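Local coordinates for ABC transporter periplasmic substrate-binding protein (Desulfovibrio alaskensis, PDB 5MY5) that probably captures tungstate in the periplasm with high selectivity and hands it to an ABC transporter for import into the cell, at residues E72-D77 against P231-K236. The protein carries 2 engineered substitutions. Residues are numbered along the deposited sequence; the frame is centred on the assembly and turned at random.
Sequences ENCDVD and PAHCPK
His233 NE2 donates a hydrogen bond to the backbone O of Glu72 at 2.9 Å. The acceptor lies 6° out of the imidazole plane, and the donor approaches in the carbonyl plane on a lone pair. Glu72 is the final residue of helix 64-72, where carbonyls lack a next turn to pair with; a histidine, with an N-H at the far rim of its ring, suits this place. Its CG stands anti to the backbone N (chi1 -175°), which carries the ring across to the helix end. The Glu72 carboxylate does not pair with the ring: OE2 stays 5.6 Å from NE2, although its negative charge might modestly favour a protonated imidazole. Phe95 meets the His233 ring and touches the Glu72 side chain.

Next to this bond, Cys74 SG and Cys234 SG form a disulfide, 2.1 Å long with chi3 -82°, close to the relaxed, nearly perpendicular geometry. Both sulfurs stand beside their own backbone N, and Cys74 CB lies 3.7 Å from Cys234 CB. Cys74 SG lies 4.0 Å from His233 CD2, approaching the ring obliquely. Cys74 closes the helix with a Schellman motif; glycine is commoner at this left-handed position, but here the cysteine adopts it and its CB points toward Cys234. Across Cys74, Asn73 ND2 donates to Asp75 OD1 at 3.0 Å, from above the carboxylate plane, while Asp77 OD1 accepts from Lys238 N. The result is a disulfide-stapled pair of loops at the periphery of one lobe of a periplasmic-binding-protein fold, joining a Schellman-capped helix end to the loop before helix 239-250.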
loop_
_atom_site.group_PDB
_atom_site.type_symbol
_atom_site.label_atom_id
_atom_site.label_comp_id
_atom_site.label_asym_id
_atom_site.label_seq_id
_atom_site.Cartn_x
_atom_site.Cartn_y
_atom_site.Cartn_z
ATOM N N GLU A 72 -11.346 13.254 -10.821
ATOM C CA GLU A 72 -12.674 13.730 -11.154
ATOM C C GLU A 72 -12.759 15.261 -11.443
ATOM O O GLU A 72 -13.478 15.620 -12.324
ATOM C CB GLU A 72 -13.629 13.372 -10.012
ATOM C CG GLU A 72 -15.091 13.628 -10.343
ATOM C CD GLU A 72 -16.006 13.225 -9.199
ATOM O OE1 GLU A 72 -15.523 12.594 -8.243
ATOM O OE2 GLU A 72 -17.231 13.540 -9.322
ATOM N N ASN A 73 -11.981 16.092 -10.763
ATOM C CA ASN A 73 -12.012 17.541 -10.988
ATOM C C ASN A 73 -11.128 17.962 -12.168
ATOM O O ASN A 73 -10.952 19.154 -12.402
ATOM C CB ASN A 73 -11.559 18.227 -9.726
ATOM C CG ASN A 73 -11.932 19.722 -9.651
ATOM O OD1 ASN A 73 -13.133 20.108 -9.707
ATOM N ND2 ASN A 73 -10.911 20.571 -9.467
ATOM N N CYS A 74 -10.520 17.020 -12.868
ATOM C CA CYS A 74 -9.672 17.272 -14.031
ATOM C C CYS A 74 -8.375 17.967 -13.638
ATOM O O CYS A 74 -7.756 18.652 -14.483
ATOM C CB CYS A 74 -10.416 18.031 -15.144
ATOM S SG CYS A 74 -11.907 17.176 -15.738
ATOM N N ASP A 75 -7.965 17.844 -12.390
ATOM C CA ASP A 75 -6.780 18.511 -11.884
ATOM C C ASP A 75 -5.473 17.884 -12.466
ATOM O O ASP A 75 -4.352 18.452 -12.393
ATOM C CB ASP A 75 -6.688 18.496 -10.355
ATOM C CG ASP A 75 -7.718 19.304 -9.652
ATOM O OD1 ASP A 75 -7.971 20.410 -10.140
ATOM O OD2 ASP A 75 -8.173 18.921 -8.527
ATOM N N VAL A 76 -5.549 16.593 -12.791
ATOM C CA VAL A 76 -4.423 15.744 -13.149
ATOM C C VAL A 76 -4.733 14.882 -14.363
ATOM O O VAL A 76 -5.890 14.673 -14.760
ATOM C CB VAL A 76 -3.975 14.840 -11.948
ATOM C CG1 VAL A 76 -3.504 15.629 -10.763
ATOM C CG2 VAL A 76 -5.068 13.830 -11.569
ATOM N N ASP A 77 -3.684 14.384 -15.006
ATOM C CA ASP A 77 -3.764 13.550 -16.141
ATOM C C ASP A 77 -3.851 12.027 -15.880
ATOM O O ASP A 77 -4.261 11.241 -16.727
ATOM C CB ASP A 77 -2.513 13.788 -17.001
ATOM C CG ASP A 77 -2.306 15.271 -17.331
ATOM O OD1 ASP A 77 -3.253 15.890 -17.919
ATOM O OD2 ASP A 77 -1.244 15.848 -17.008
ATOM N N PRO A 231 -10.380 11.531 -21.383
ATOM C CA PRO A 231 -10.598 12.782 -22.148
ATOM C C PRO A 231 -12.082 13.112 -22.440
ATOM O O PRO A 231 -12.449 14.273 -22.634
ATOM C CB PRO A 231 -9.822 12.535 -23.470
ATOM C CG PRO A 231 -9.028 11.354 -23.242
ATOM C CD PRO A 231 -9.518 10.581 -22.103
ATOM N N ALA A 232 -12.912 12.116 -22.342
ATOM C CA ALA A 232 -14.374 12.357 -22.429
ATOM C C ALA A 232 -14.912 13.093 -21.253
ATOM O O ALA A 232 -15.933 13.801 -21.371
ATOM C CB ALA A 232 -15.075 11.049 -22.599
ATOM N N HIS A 233 -14.262 12.955 -20.103
ATOM C CA HIS A 233 -14.635 13.726 -18.897
ATOM C C HIS A 233 -13.822 15.007 -18.772
ATOM O O HIS A 233 -14.334 16.052 -18.315
ATOM C CB HIS A 233 -14.439 12.827 -17.646
ATOM C CG HIS A 233 -14.888 13.454 -16.365
ATOM N ND1 HIS A 233 -16.215 13.725 -16.096
ATOM C CD2 HIS A 233 -14.182 13.924 -15.309
ATOM C CE1 HIS A 233 -16.308 14.275 -14.894
ATOM N NE2 HIS A 233 -15.077 14.426 -14.397
ATOM N N CYS A 234 -12.546 14.972 -19.192
ATOM C CA CYS A 234 -11.645 16.140 -19.056
ATOM C C CYS A 234 -11.021 16.357 -20.416
ATOM O O CYS A 234 -9.987 15.760 -20.750
ATOM C CB CYS A 234 -10.564 15.784 -18.022
ATOM S SG CYS A 234 -11.160 15.349 -16.393
ATOM N N PRO A 235 -11.608 17.253 -21.256
ATOM C CA PRO A 235 -11.145 17.143 -22.639
ATOM C C PRO A 235 -9.750 17.672 -22.857
ATOM O O PRO A 235 -9.206 17.359 -23.927
ATOM C CB PRO A 235 -12.208 17.912 -23.439
ATOM C CG PRO A 235 -13.430 17.711 -22.626
ATOM C CD PRO A 235 -12.991 17.742 -21.177
ATOM N N LYS A 236 -9.189 18.464 -21.936
ATOM C CA LYS A 236 -7.853 19.019 -22.117
ATOM C C LYS A 236 -6.768 18.131 -21.469
ATOM O O LYS A 236 -5.629 18.594 -21.297
ATOM C CB LYS A 236 -7.786 20.465 -21.561
ATOM C CG LYS A 236 -8.723 21.408 -22.348
ATOM C CD LYS A 236 -8.369 22.844 -22.176
ATOM C CE LYS A 236 -9.329 23.699 -23.011
ATOM N NZ LYS A 236 -8.784 25.076 -23.176
#